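Local coordinates for uncharacterized protein C4B3.07 (Schizosaccharomyces pombe, PDB 3QTM) that is required for correct translation termination, directly inhibits Ofd1 and stabilises the N-terminal transcription factor domain of Sre1, so promoting hypoxic gene expression, at residues Ala40-Val45 with Phe84-Lys89; Leu121-Ala126 with Arg167-Asp172; Arg291-Ala296 with Ser329-Ser334. All blocks are in the same frame, centred on the assembly; numbering follows the deposited sequence.

The three contacts follow one another along a mainly helical chain with no strands, each closing before the next opens. Interaction 1 joins helix 38-58 to the short helix 84-87. Interaction 2 joins helix 119-142 to the end of helix 151-170. Both lie in the N-terminal part of the protein, centres about 27 Å apart. Helix 67-82 has side-chain contacts with segments of both. Interaction 3 packs helix 292-305 against the loop before helix 335-343, in the C-terminal part. Its centre lies about 40 Å from that of interaction 1 and about 38 Å from that of interaction 2, across the chain's centre from the latter. None touches another; each packs its own part of the TPR-like helical fold.

Interaction 1 of 3, residues Ala40-Val45 with Phe84-Lys89; sequences ASVSLV and FEIAQK
With chi1 at 163°, Val-42 turns CG1 away from its own backbone N and leaves CG2 beside it; the two methyls meet different neighbours on the segment 84-89. CG1 goes to Ala-87. It lies 4.1 Å from Ala-87 CB and equally close to Ala-87 CA, so it rests on both the methyl and the backbone of that residue. CG2 goes to Ile-86, where it meets the branch methyl CG2 at 4.2 Å. In Ile-86, chi1 of -63° sets CG1 beside the backbone N; the CG1-CD1 arm leads away from Val-42 and CG2 makes the touch. The contact is small and purely apolar, with loose van der Waals distances.

The small side chain of Ala-87 lets the backbones come near: Val-42 CA and Ala-87 CA are 6.1 Å apart. Here helix 38-58 packs on the short helix 84-87, which follows helix 67-82 in the all-helical, TPR-like N-terminal region. Val-42 and Ala-87 are both buried. Leu-83 and Arg-90 also touch Val-42, while Val-80 and Phe-46 reach Ala-87. Within the segment 84-89, away from Val-42, the exposed Gln-88 donates through NE2 to the carbonyl O of Glu-85 at 3.2 Å. The bond is nearly straight at the hydrogen (165°), and the acceptor lies almost in the amide plane of Gln-88.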
ATOM      1  N   ALA A  40      15.032  -6.149  17.843  1.00 28.22           N
ATOM      2  CA  ALA A  40      14.836  -7.573  17.592  1.00 28.34           C
ATOM      3  C   ALA A  40      14.602  -7.812  16.100  1.00 26.24           C
ATOM      4  O   ALA A  40      15.171  -8.732  15.523  1.00 23.54           O
ATOM      5  CB  ALA A  40      13.661  -8.099  18.388  1.00 27.59           C
ATOM      6  N   SER A  41      13.758  -6.981  15.489  1.00 23.95           N
ATOM      7  CA  SER A  41      13.453  -7.119  14.066  1.00 25.40           C
ATOM      8  C   SER A  41      14.739  -7.039  13.259  1.00 22.26           C
ATOM      9  O   SER A  41      14.973  -7.851  12.360  1.00 21.58           O
ATOM     10  CB  SER A  41      12.443  -6.052  13.607  1.00 25.09           C
ATOM     11  OG  SER A  41      11.986  -6.303  12.273  1.00 21.02           O
ATOM     12  N   VAL A  42      15.589  -6.080  13.617  1.00 20.41           N
ATOM     13  CA  VAL A  42      16.836  -5.853  12.912  1.00 22.29           C
ATOM     14  C   VAL A  42      17.744  -7.079  13.015  1.00 24.02           C
ATOM     15  O   VAL A  42      18.334  -7.501  12.028  1.00 23.13           O
ATOM     16  CB  VAL A  42      17.558  -4.596  13.432  1.00 21.86           C
ATOM     17  CG1 VAL A  42      19.024  -4.601  13.008  1.00 21.01           C
ATOM     18  CG2 VAL A  42      16.846  -3.329  12.950  1.00 24.14           C
ATOM     19  N   SER A  43      17.850  -7.647  14.211  1.00 23.63           N
ATOM     20  CA  SER A  43      18.590  -8.904  14.404  1.00 26.30           C
ATOM     21  C   SER A  43      18.074 -10.007  13.491  1.00 20.61           C
ATOM     22  O   SER A  43      18.850 -10.707  12.840  1.00 22.42           O
ATOM     23  CB  SER A  43      18.492  -9.380  15.858  1.00 24.99           C
ATOM     24  OG  SER A  43      19.097  -8.452  16.742  1.00 24.79           O
ATOM     25  N   LEU A  44      16.757 -10.168  13.440  1.00 21.73           N
ATOM     26  CA  LEU A  44      16.176 -11.217  12.599  1.00 20.90           C
ATOM     27  C   LEU A  44      16.425 -10.992  11.102  1.00 23.91           C
ATOM     28  O   LEU A  44      16.623 -11.947  10.350  1.00 24.43           O
ATOM     29  CB  LEU A  44      14.680 -11.371  12.879  1.00 21.00           C
ATOM     30  CG  LEU A  44      14.393 -11.886  14.300  1.00 26.57           C
ATOM     31  CD1 LEU A  44      12.925 -11.745  14.712  1.00 24.14           C
ATOM     32  CD2 LEU A  44      14.839 -13.331  14.422  1.00 28.98           C
ATOM     33  N   VAL A  45      16.403  -9.730  10.674  1.00 22.56           N
ATOM     34  CA  VAL A  45      16.615  -9.389   9.275  1.00 20.67           C
ATOM     35  C   VAL A  45      18.049  -9.692   8.854  1.00 18.36           C
ATOM     36  O   VAL A  45      18.277 -10.341   7.838  1.00 19.53           O
ATOM     37  CB  VAL A  45      16.280  -7.892   9.016  1.00 22.43           C
ATOM     38  CG1 VAL A  45      16.929  -7.411   7.746  1.00 18.56           C
ATOM     39  CG2 VAL A  45      14.781  -7.708   8.970  1.00 22.25           C
ATOM     40  N   PHE A  84      16.695   1.275   8.533  1.00 23.25           N
ATOM     41  CA  PHE A  84      18.098   1.677   8.410  1.00 26.25           C
ATOM     42  C   PHE A  84      18.608   2.573   9.542  1.00 26.60           C
ATOM     43  O   PHE A  84      19.791   2.558   9.876  1.00 26.23           O
ATOM     44  CB  PHE A  84      18.357   2.361   7.065  1.00 22.70           C
ATOM     45  CG  PHE A  84      19.818   2.476   6.729  1.00 26.09           C
ATOM     46  CD1 PHE A  84      20.559   1.346   6.400  1.00 23.68           C
ATOM     47  CD2 PHE A  84      20.460   3.700   6.771  1.00 25.94           C
ATOM     48  CE1 PHE A  84      21.902   1.442   6.096  1.00 22.20           C
ATOM     49  CE2 PHE A  84      21.816   3.800   6.471  1.00 26.80           C
ATOM     50  CZ  PHE A  84      22.535   2.670   6.133  1.00 24.76           C
ATOM     51  N   GLU A  85      17.710   3.353  10.123  1.00 25.69           N
ATOM     52  CA  GLU A  85      18.091   4.301  11.155  1.00 34.60           C
ATOM     53  C   GLU A  85      18.704   3.571  12.353  1.00 33.42           C
ATOM     54  O   GLU A  85      19.647   4.057  12.970  1.00 38.61           O
ATOM     55  CB  GLU A  85      16.875   5.121  11.579  1.00 35.86           C
ATOM     56  CG  GLU A  85      17.115   6.016  12.782  1.00 49.08           C
ATOM     57  CD  GLU A  85      15.818   6.602  13.339  1.00 63.59           C
ATOM     58  OE1 GLU A  85      14.865   5.823  13.600  1.00 60.93           O
ATOM     59  OE2 GLU A  85      15.757   7.843  13.518  1.00 73.53           O
ATOM     60  N   ILE A  86      18.168   2.397  12.666  1.00 31.99           N
ATOM     61  CA  ILE A  86      18.706   1.551  13.726  1.00 26.44           C
ATOM     62  C   ILE A  86      19.748   0.576  13.190  1.00 31.11           C
ATOM     63  O   ILE A  86      20.788   0.361  13.821  1.00 30.51           O
ATOM     64  CB  ILE A  86      17.585   0.753  14.428  1.00 30.14           C
ATOM     65  CG1 ILE A  86      16.603   1.710  15.104  1.00 32.59           C
ATOM     66  CG2 ILE A  86      18.174  -0.208  15.473  1.00 32.15           C
ATOM     67  CD1 ILE A  86      17.289   2.691  16.027  1.00 32.03           C
ATOM     68  N   ALA A  87      19.474   0.006  12.014  1.00 27.36           N
ATOM     69  CA  ALA A  87      20.314  -1.047  11.441  1.00 25.98           C
ATOM     70  C   ALA A  87      21.704  -0.544  11.093  1.00 27.38           C
ATOM     71  O   ALA A  87      22.683  -1.293  11.154  1.00 25.32           O
ATOM     72  CB  ALA A  87      19.644  -1.656  10.194  1.00 25.59           C
ATOM     73  N   GLN A  88      21.787   0.727  10.712  1.00 26.77           N
ATOM     74  CA  GLN A  88      23.062   1.308  10.320  1.00 29.97           C
ATOM     75  C   GLN A  88      24.087   1.241  11.455  1.00 31.04           C
ATOM     76  O   GLN A  88      25.295   1.216  11.205  1.00 29.99           O
ATOM     77  CB  GLN A  88      22.886   2.757   9.835  1.00 28.36           C
ATOM     78  CG  GLN A  88      22.496   3.746  10.929  1.00 33.29           C
ATOM     79  CD  GLN A  88      22.268   5.143  10.389  1.00 34.56           C
ATOM     80  OE1 GLN A  88      22.989   5.598   9.505  1.00 37.66           O
ATOM     81  NE2 GLN A  88      21.259   5.827  10.912  1.00 36.92           N
ATOM     82  N   LYS A  89      23.608   1.205  12.697  1.00 28.83           N
ATOM     83  CA  LYS A  89      24.514   1.127  13.847  1.00 33.74           C
ATOM     84  C   LYS A  89      25.382  -0.131  13.825  1.00 33.58           C
ATOM     85  O   LYS A  89      26.428  -0.167  14.468  1.00 36.44           O
ATOM     86  CB  LYS A  89      23.743   1.211  15.172  1.00 33.86           C
ATOM     87  CG  LYS A  89      22.869   2.456  15.289  1.00 36.57           C
ATOM     88  CD  LYS A  89      22.359   2.692  16.710  1.00 43.64           C
ATOM     89  CE  LYS A  89      21.555   1.507  17.223  1.00 50.33           C
ATOM     90  NZ  LYS A  89      20.954   1.756  18.572  1.00 56.36           N
TER

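Interaction 2 of 3, residues Leu121-Ala126 with Arg167-Asp172; sequences LFLALA and RPLAQD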
ATOM      1  N   LEU A 121       8.235 -13.450  -5.465  1.00 21.45           N
ATOM      2  CA  LEU A 121       9.272 -12.678  -6.131  1.00 21.23           C
ATOM      3  C   LEU A 121       8.679 -11.405  -6.719  1.00 20.03           C
ATOM      4  O   LEU A 121       9.277 -10.328  -6.608  1.00 19.47           O
ATOM      5  CB  LEU A 121       9.965 -13.496  -7.231  1.00 18.06           C
ATOM      6  CG  LEU A 121      11.234 -12.812  -7.763  1.00 20.28           C
ATOM      7  CD1 LEU A 121      12.348 -12.841  -6.682  1.00 16.77           C
ATOM      8  CD2 LEU A 121      11.718 -13.410  -9.090  1.00 18.05           C
ATOM      9  N   PHE A 122       7.500 -11.533  -7.325  1.00 19.41           N
ATOM     10  CA  PHE A 122       6.839 -10.388  -7.943  1.00 20.16           C
ATOM     11  C   PHE A 122       6.527  -9.342  -6.887  1.00 21.25           C
ATOM     12  O   PHE A 122       6.669  -8.144  -7.134  1.00 21.11           O
ATOM     13  CB  PHE A 122       5.570 -10.811  -8.691  1.00 19.47           C
ATOM     14  CG  PHE A 122       5.837 -11.399 -10.064  1.00 23.07           C
ATOM     15  CD1 PHE A 122       7.119 -11.790 -10.430  1.00 20.54           C
ATOM     16  CD2 PHE A 122       4.799 -11.591 -10.965  1.00 23.95           C
ATOM     17  CE1 PHE A 122       7.368 -12.332 -11.679  1.00 27.56           C
ATOM     18  CE2 PHE A 122       5.030 -12.144 -12.219  1.00 25.30           C
ATOM     19  CZ  PHE A 122       6.321 -12.512 -12.579  1.00 29.16           C
ATOM     20  N   LEU A 123       6.134  -9.802  -5.701  1.00 20.09           N
ATOM     21  CA  LEU A 123       5.809  -8.891  -4.613  1.00 22.32           C
ATOM     22  C   LEU A 123       7.073  -8.184  -4.121  1.00 20.24           C
ATOM     23  O   LEU A 123       7.057  -6.974  -3.913  1.00 21.50           O
ATOM     24  CB  LEU A 123       5.083  -9.611  -3.465  1.00 18.87           C
ATOM     25  CG  LEU A 123       4.727  -8.818  -2.190  1.00 21.99           C
ATOM     26  CD1 LEU A 123       3.739  -7.685  -2.466  1.00 18.62           C
ATOM     27  CD2 LEU A 123       4.171  -9.736  -1.097  1.00 24.48           C
ATOM     28  N   ALA A 124       8.159  -8.938  -3.954  1.00 19.58           N
ATOM     29  CA  ALA A 124       9.444  -8.371  -3.531  1.00 19.20           C
ATOM     30  C   ALA A 124       9.956  -7.329  -4.522  1.00 19.95           C
ATOM     31  O   ALA A 124      10.496  -6.290  -4.132  1.00 19.04           O
ATOM     32  CB  ALA A 124      10.492  -9.478  -3.368  1.00 18.91           C
ATOM     33  N   LEU A 125       9.802  -7.630  -5.810  1.00 18.37           N
ATOM     34  CA  LEU A 125      10.207  -6.711  -6.863  1.00 19.78           C
ATOM     35  C   LEU A 125       9.394  -5.422  -6.782  1.00 20.82           C
ATOM     36  O   LEU A 125       9.958  -4.329  -6.769  1.00 19.77           O
ATOM     37  CB  LEU A 125       9.999  -7.342  -8.242  1.00 19.83           C
ATOM     38  CG  LEU A 125      11.059  -8.327  -8.713  1.00 20.58           C
ATOM     39  CD1 LEU A 125      10.488  -9.226  -9.823  1.00 21.26           C
ATOM     40  CD2 LEU A 125      12.312  -7.571  -9.182  1.00 19.62           C
ATOM     41  N   ALA A 126       8.070  -5.548  -6.730  1.00 16.72           N
ATOM     42  CA  ALA A 126       7.211  -4.371  -6.668  1.00 19.97           C
ATOM     43  C   ALA A 126       7.535  -3.504  -5.449  1.00 20.90           C
ATOM     44  O   ALA A 126       7.679  -2.278  -5.573  1.00 16.72           O
ATOM     45  CB  ALA A 126       5.758  -4.780  -6.656  1.00 20.31           C
ATOM     46  N   ARG A 167       0.595  -6.222 -11.510  1.00 24.04           N
ATOM     47  CA  ARG A 167      -0.552  -6.594 -12.336  1.00 24.39           C
ATOM     48  C   ARG A 167      -0.849  -8.092 -12.266  1.00 23.56           C
ATOM     49  O   ARG A 167      -1.979  -8.480 -12.018  1.00 27.44           O
ATOM     50  CB  ARG A 167      -0.356  -6.121 -13.783  1.00 27.08           C
ATOM     51  CG  ARG A 167      -1.508  -6.483 -14.707  1.00 31.68           C
ATOM     52  CD  ARG A 167      -1.192  -6.126 -16.155  1.00 31.40           C
ATOM     53  NE  ARG A 167      -0.810  -4.722 -16.296  1.00 28.65           N
ATOM     54  CZ  ARG A 167      -1.679  -3.722 -16.293  1.00 31.73           C
ATOM     55  NH1 ARG A 167      -2.974  -3.973 -16.144  1.00 34.31           N
ATOM     56  NH2 ARG A 167      -1.254  -2.474 -16.430  1.00 37.50           N
ATOM     57  N   PRO A 168       0.169  -8.943 -12.459  1.00 24.52           N
ATOM     58  CA  PRO A 168      -0.087 -10.382 -12.307  1.00 29.58           C
ATOM     59  C   PRO A 168      -0.623 -10.745 -10.921  1.00 31.89           C
ATOM     60  O   PRO A 168      -1.474 -11.630 -10.828  1.00 30.92           O
ATOM     61  CB  PRO A 168       1.300 -11.020 -12.501  1.00 28.65           C
ATOM     62  CG  PRO A 168       2.094 -10.024 -13.256  1.00 26.61           C
ATOM     63  CD  PRO A 168       1.541  -8.660 -12.923  1.00 27.44           C
ATOM     64  N   LEU A 169      -0.120 -10.097  -9.869  1.00 27.75           N
ATOM     65  CA  LEU A 169      -0.519 -10.442  -8.502  1.00 27.60           C
ATOM     66  C   LEU A 169      -1.979 -10.120  -8.261  1.00 28.23           C
ATOM     67  O   LEU A 169      -2.640 -10.767  -7.451  1.00 30.70           O
ATOM     68  CB  LEU A 169       0.318  -9.678  -7.469  1.00 25.89           C
ATOM     69  CG  LEU A 169       1.817  -9.947  -7.474  1.00 25.93           C
ATOM     70  CD1 LEU A 169       2.486  -9.043  -6.464  1.00 23.86           C
ATOM     71  CD2 LEU A 169       2.112 -11.416  -7.171  1.00 25.96           C
ATOM     72  N   ALA A 170      -2.474  -9.103  -8.955  1.00 28.56           N
ATOM     73  CA  ALA A 170      -3.838  -8.629  -8.743  1.00 31.04           C
ATOM     74  C   ALA A 170      -4.903  -9.451  -9.489  1.00 33.93           C
ATOM     75  O   ALA A 170      -6.093  -9.278  -9.261  1.00 35.01           O
ATOM     76  CB  ALA A 170      -3.941  -7.156  -9.110  1.00 26.01           C
ATOM     77  N   GLN A 171      -4.479 -10.343 -10.374  1.00 35.07           N
ATOM     78  CA  GLN A 171      -5.431 -11.181 -11.105  1.00 37.17           C
ATOM     79  C   GLN A 171      -6.075 -12.213 -10.189  1.00 41.94           C
ATOM     80  O   GLN A 171      -5.446 -12.702  -9.247  1.00 36.39           O
ATOM     81  CB  GLN A 171      -4.744 -11.888 -12.276  1.00 38.77           C
ATOM     82  CG  GLN A 171      -4.141 -10.936 -13.303  1.00 37.46           C
ATOM     83  CD  GLN A 171      -5.049  -9.751 -13.600  1.00 40.81           C
ATOM     84  OE1 GLN A 171      -4.638  -8.584 -13.481  1.00 44.85           O
ATOM     85  NE2 GLN A 171      -6.296 -10.040 -13.964  1.00 40.99           N
ATOM     86  N   ASP A 172      -7.331 -12.546 -10.467  1.00 45.40           N
ATOM     87  CA  ASP A 172      -8.027 -13.566  -9.691  1.00 46.02           C
ATOM     88  C   ASP A 172      -7.321 -14.905  -9.802  1.00 47.25           C
ATOM     89  O   ASP A 172      -7.306 -15.680  -8.848  1.00 52.50           O
ATOM     90  CB  ASP A 172      -9.479 -13.697 -10.135  1.00 48.25           C
ATOM     91  CG  ASP A 172     -10.260 -12.420  -9.937  1.00 57.40           C
ATOM     92  OD1 ASP A 172      -9.660 -11.409  -9.506  1.00 55.78           O
ATOM     93  OD2 ASP A 172     -11.475 -12.421 -10.214  1.00 68.78           O
TER
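An apolar helix-to-helix contact joins Phe-122 and Leu-123, near the start of helix 119-142, to Pro-168 and Leu-169, at the end of helix 151-170. Phe-122 CB packs on Leu-169 CD2 at 3.8 Å. Its ring reaches Pro-168 farther out, with Phe-122 CE2 3.8 Å from Pro-168 CG. Pro-168 CB sits at the ring edge, in the ring plane, 3.9 Å from Phe-122 CD2. The two side chains cross at about a right angle.

A chi1 of -62° sets Leu-169 CG anti to its carbonyl carbon and brings the fork to helix 119-142, where its two methyls part. CD2 takes Phe-122, while CD1 lies 4.0 Å from Leu-123 CB and also meets the Leu-123 backbone. Replacing Phe-122 with an alanine would probably leave Pro-168 without its aromatic partner and open a gap beside Tyr-165, whose ring also packs edge-to-face with Phe-122.

Leu-169 and Leu-123 are buried; Leu-217 of helix 213-220 also touches Leu-169. Helix 151-170 is kinked at Pro-168, whose N cannot donate to the preceding turn. Such side-chain packing between successive helices is in keeping with the TPR-like fold of this family.

Interaction 3 of 3, residues Arg291-Ala296 with Ser329-Ser334; sequences RLLKLA and SGVELS
A Schellman motif ends helix 309-328, and the extended segment that follows it packs near the start of helix 292-305. Gly-330 is the C-prime residue of this motif, with a positive phi of 93°. A side chain there would run against the carbonyl O of Ser-329, so the turn calls for glycine. The chain then runs through Val-331 and Leu-333, whose side chains both meet Leu-293.

Leu-293 holds the centre of the contact with its two end methyls. CD1 lies 4.1 Å from Val-331 CG1, and CD2 lies 3.9 Å from Leu-333 CD2. The Leu-293 and Val-331 side chains run alongside each other in opposing senses; Leu-333 comes to Leu-293 at a slant. A chi1 of -63° swings Leu-333 CG beside its backbone N, which helps carry CD2 over to Leu-293 although the bond to CB does not point there. The backbones stay well apart, with Leu-293 CA and Leu-333 CA at 9.0 Å, so side-chain tips alone bridge them. All three residues are partly exposed, and the contact lies near the protein surface.

Ser-334 is the N-cap of helix 335-343, with a weak bond from Tyr-337 N to its OG. Val-331 also touches Pro-289 and Glu-290 before helix 292-305. Leu-333 packs on Ile-323 and Gln-327 of helix 309-328, and Leu-292 on Glu-325 of that helix and Tyr-283 of helix 262-285.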
ATOM      1  N   ARG A 291     -16.267   7.486  13.609  1.00 30.06           N
ATOM      2  CA  ARG A 291     -16.286   7.112  12.201  1.00 31.87           C
ATOM      3  C   ARG A 291     -17.454   7.762  11.455  1.00 31.82           C
ATOM      4  O   ARG A 291     -17.363   8.033  10.256  1.00 29.22           O
ATOM      5  CB  ARG A 291     -16.326   5.591  12.055  1.00 29.92           C
ATOM      6  CG  ARG A 291     -15.031   4.903  12.514  1.00 31.48           C
ATOM      7  CD  ARG A 291     -14.983   3.452  12.044  1.00 33.74           C
ATOM      8  NE  ARG A 291     -13.795   2.763  12.531  1.00 37.23           N
ATOM      9  CZ  ARG A 291     -12.569   2.935  12.038  1.00 41.12           C
ATOM     10  NH1 ARG A 291     -12.356   3.789  11.036  1.00 33.89           N
ATOM     11  NH2 ARG A 291     -11.554   2.251  12.554  1.00 41.08           N
ATOM     12  N   LEU A 292     -18.543   8.033  12.173  1.00 32.15           N
ATOM     13  CA  LEU A 292     -19.731   8.626  11.552  1.00 30.11           C
ATOM     14  C   LEU A 292     -19.414   9.957  10.862  1.00 29.68           C
ATOM     15  O   LEU A 292     -20.049  10.309   9.872  1.00 31.01           O
ATOM     16  CB  LEU A 292     -20.868   8.765  12.569  1.00 31.83           C
ATOM     17  CG  LEU A 292     -21.456   7.422  13.025  1.00 34.44           C
ATOM     18  CD1 LEU A 292     -22.134   7.533  14.375  1.00 36.88           C
ATOM     19  CD2 LEU A 292     -22.408   6.849  11.973  1.00 33.39           C
ATOM     20  N   LEU A 293     -18.410  10.676  11.357  1.00 29.70           N
ATOM     21  CA  LEU A 293     -17.999  11.918  10.699  1.00 29.75           C
ATOM     22  C   LEU A 293     -17.421  11.676   9.301  1.00 30.59           C
ATOM     23  O   LEU A 293     -17.601  12.494   8.415  1.00 31.48           O
ATOM     24  CB  LEU A 293     -16.993  12.689  11.552  1.00 31.09           C
ATOM     25  CG  LEU A 293     -17.475  13.050  12.959  1.00 34.41           C
ATOM     26  CD1 LEU A 293     -16.387  13.842  13.702  1.00 34.06           C
ATOM     27  CD2 LEU A 293     -18.801  13.826  12.895  1.00 34.58           C
ATOM     28  N   LYS A 294     -16.722  10.559   9.112  1.00 28.15           N
ATOM     29  CA  LYS A 294     -16.224  10.187   7.789  1.00 29.15           C
ATOM     30  C   LYS A 294     -17.377   9.899   6.825  1.00 28.39           C
ATOM     31  O   LYS A 294     -17.340  10.285   5.653  1.00 27.29           O
ATOM     32  CB  LYS A 294     -15.295   8.973   7.876  1.00 29.55           C
ATOM     33  CG  LYS A 294     -14.791   8.487   6.522  1.00 33.28           C
ATOM     34  CD  LYS A 294     -14.198   9.639   5.721  1.00 36.64           C
ATOM     35  CE  LYS A 294     -13.439   9.150   4.501  1.00 38.78           C
ATOM     36  NZ  LYS A 294     -12.256   8.351   4.908  1.00 48.71           N
ATOM     37  N   LEU A 295     -18.404   9.222   7.325  1.00 29.42           N
ATOM     38  CA  LEU A 295     -19.615   8.996   6.537  1.00 29.07           C
ATOM     39  C   LEU A 295     -20.238  10.340   6.164  1.00 30.47           C
ATOM     40  O   LEU A 295     -20.585  10.583   5.007  1.00 28.38           O
ATOM     41  CB  LEU A 295     -20.617   8.135   7.320  1.00 27.06           C
ATOM     42  CG  LEU A 295     -22.032   8.035   6.733  1.00 33.96           C
ATOM     43  CD1 LEU A 295     -22.004   7.536   5.279  1.00 29.18           C
ATOM     44  CD2 LEU A 295     -22.933   7.151   7.593  1.00 29.73           C
ATOM     45  N   ALA A 296     -20.358  11.216   7.154  1.00 30.96           N
ATOM     46  CA  ALA A 296     -20.906  12.546   6.939  1.00 30.87           C
ATOM     47  C   ALA A 296     -20.190  13.299   5.812  1.00 32.78           C
ATOM     48  O   ALA A 296     -20.839  13.907   4.957  1.00 31.66           O
ATOM     49  CB  ALA A 296     -20.868  13.349   8.240  1.00 31.12           C
ATOM     50  N   SER A 329     -22.984  10.557  20.943  1.00 32.51           N
ATOM     51  CA  SER A 329     -22.190   9.430  21.413  1.00 33.30           C
ATOM     52  C   SER A 329     -20.870   9.912  21.997  1.00 32.73           C
ATOM     53  O   SER A 329     -19.953   9.123  22.195  1.00 34.76           O
ATOM     54  CB  SER A 329     -21.925   8.437  20.272  1.00 34.03           C
ATOM     55  OG  SER A 329     -23.095   7.712  19.958  1.00 36.12           O
ATOM     56  N   GLY A 330     -20.769  11.212  22.252  1.00 31.92           N
ATOM     57  CA  GLY A 330     -19.646  11.740  23.002  1.00 32.55           C
ATOM     58  C   GLY A 330     -18.496  12.207  22.141  1.00 35.00           C
ATOM     59  O   GLY A 330     -17.457  12.612  22.653  1.00 33.62           O
ATOM     60  N   VAL A 331     -18.681  12.160  20.828  1.00 31.03           N
ATOM     61  CA  VAL A 331     -17.656  12.650  19.918  1.00 36.20           C
ATOM     62  C   VAL A 331     -17.673  14.176  19.864  1.00 35.03           C
ATOM     63  O   VAL A 331     -18.725  14.787  19.690  1.00 33.75           O
ATOM     64  CB  VAL A 331     -17.843  12.085  18.487  1.00 35.21           C
ATOM     65  CG1 VAL A 331     -16.722  12.564  17.589  1.00 34.17           C
ATOM     66  CG2 VAL A 331     -17.893  10.560  18.514  1.00 31.23           C
ATOM     67  N   GLU A 332     -16.503  14.787  20.005  1.00 36.59           N
ATOM     68  CA  GLU A 332     -16.393  16.238  19.933  1.00 40.99           C
ATOM     69  C   GLU A 332     -16.559  16.727  18.501  1.00 41.46           C
ATOM     70  O   GLU A 332     -15.897  16.232  17.591  1.00 38.61           O
ATOM     71  CB  GLU A 332     -15.036  16.710  20.459  1.00 41.45           C
ATOM     72  CG  GLU A 332     -14.652  18.073  19.906  1.00 49.11           C
ATOM     73  CD  GLU A 332     -13.539  18.756  20.681  1.00 61.66           C
ATOM     74  OE1 GLU A 332     -13.076  18.195  21.702  1.00 62.25           O
ATOM     75  OE2 GLU A 332     -13.132  19.866  20.260  1.00 64.01           O
ATOM     76  N   LEU A 333     -17.431  17.705  18.305  1.00 42.22           N
ATOM     77  CA  LEU A 333     -17.635  18.281  16.983  1.00 43.63           C
ATOM     78  C   LEU A 333     -16.800  19.542  16.778  1.00 44.93           C
ATOM     79  O   LEU A 333     -16.757  20.411  17.642  1.00 47.10           O
ATOM     80  CB  LEU A 333     -19.115  18.607  16.751  1.00 41.40           C
ATOM     81  CG  LEU A 333     -20.083  17.430  16.746  1.00 40.52           C
ATOM     82  CD1 LEU A 333     -21.466  17.886  16.324  1.00 39.51           C
ATOM     83  CD2 LEU A 333     -19.575  16.327  15.831  1.00 38.28           C
ATOM     84  N   SER A 334     -16.145  19.632  15.625  1.00 45.14           N
ATOM     85  CA  SER A 334     -15.519  20.872  15.197  1.00 48.45           C
ATOM     86  C   SER A 334     -16.603  21.898  14.866  1.00 52.63           C
ATOM     87  O   SER A 334     -17.737  21.531  14.554  1.00 51.75           O
ATOM     88  CB  SER A 334     -14.661  20.627  13.958  1.00 51.35           C
ATOM     89  OG  SER A 334     -15.478  20.464  12.809  1.00 55.05           O
TER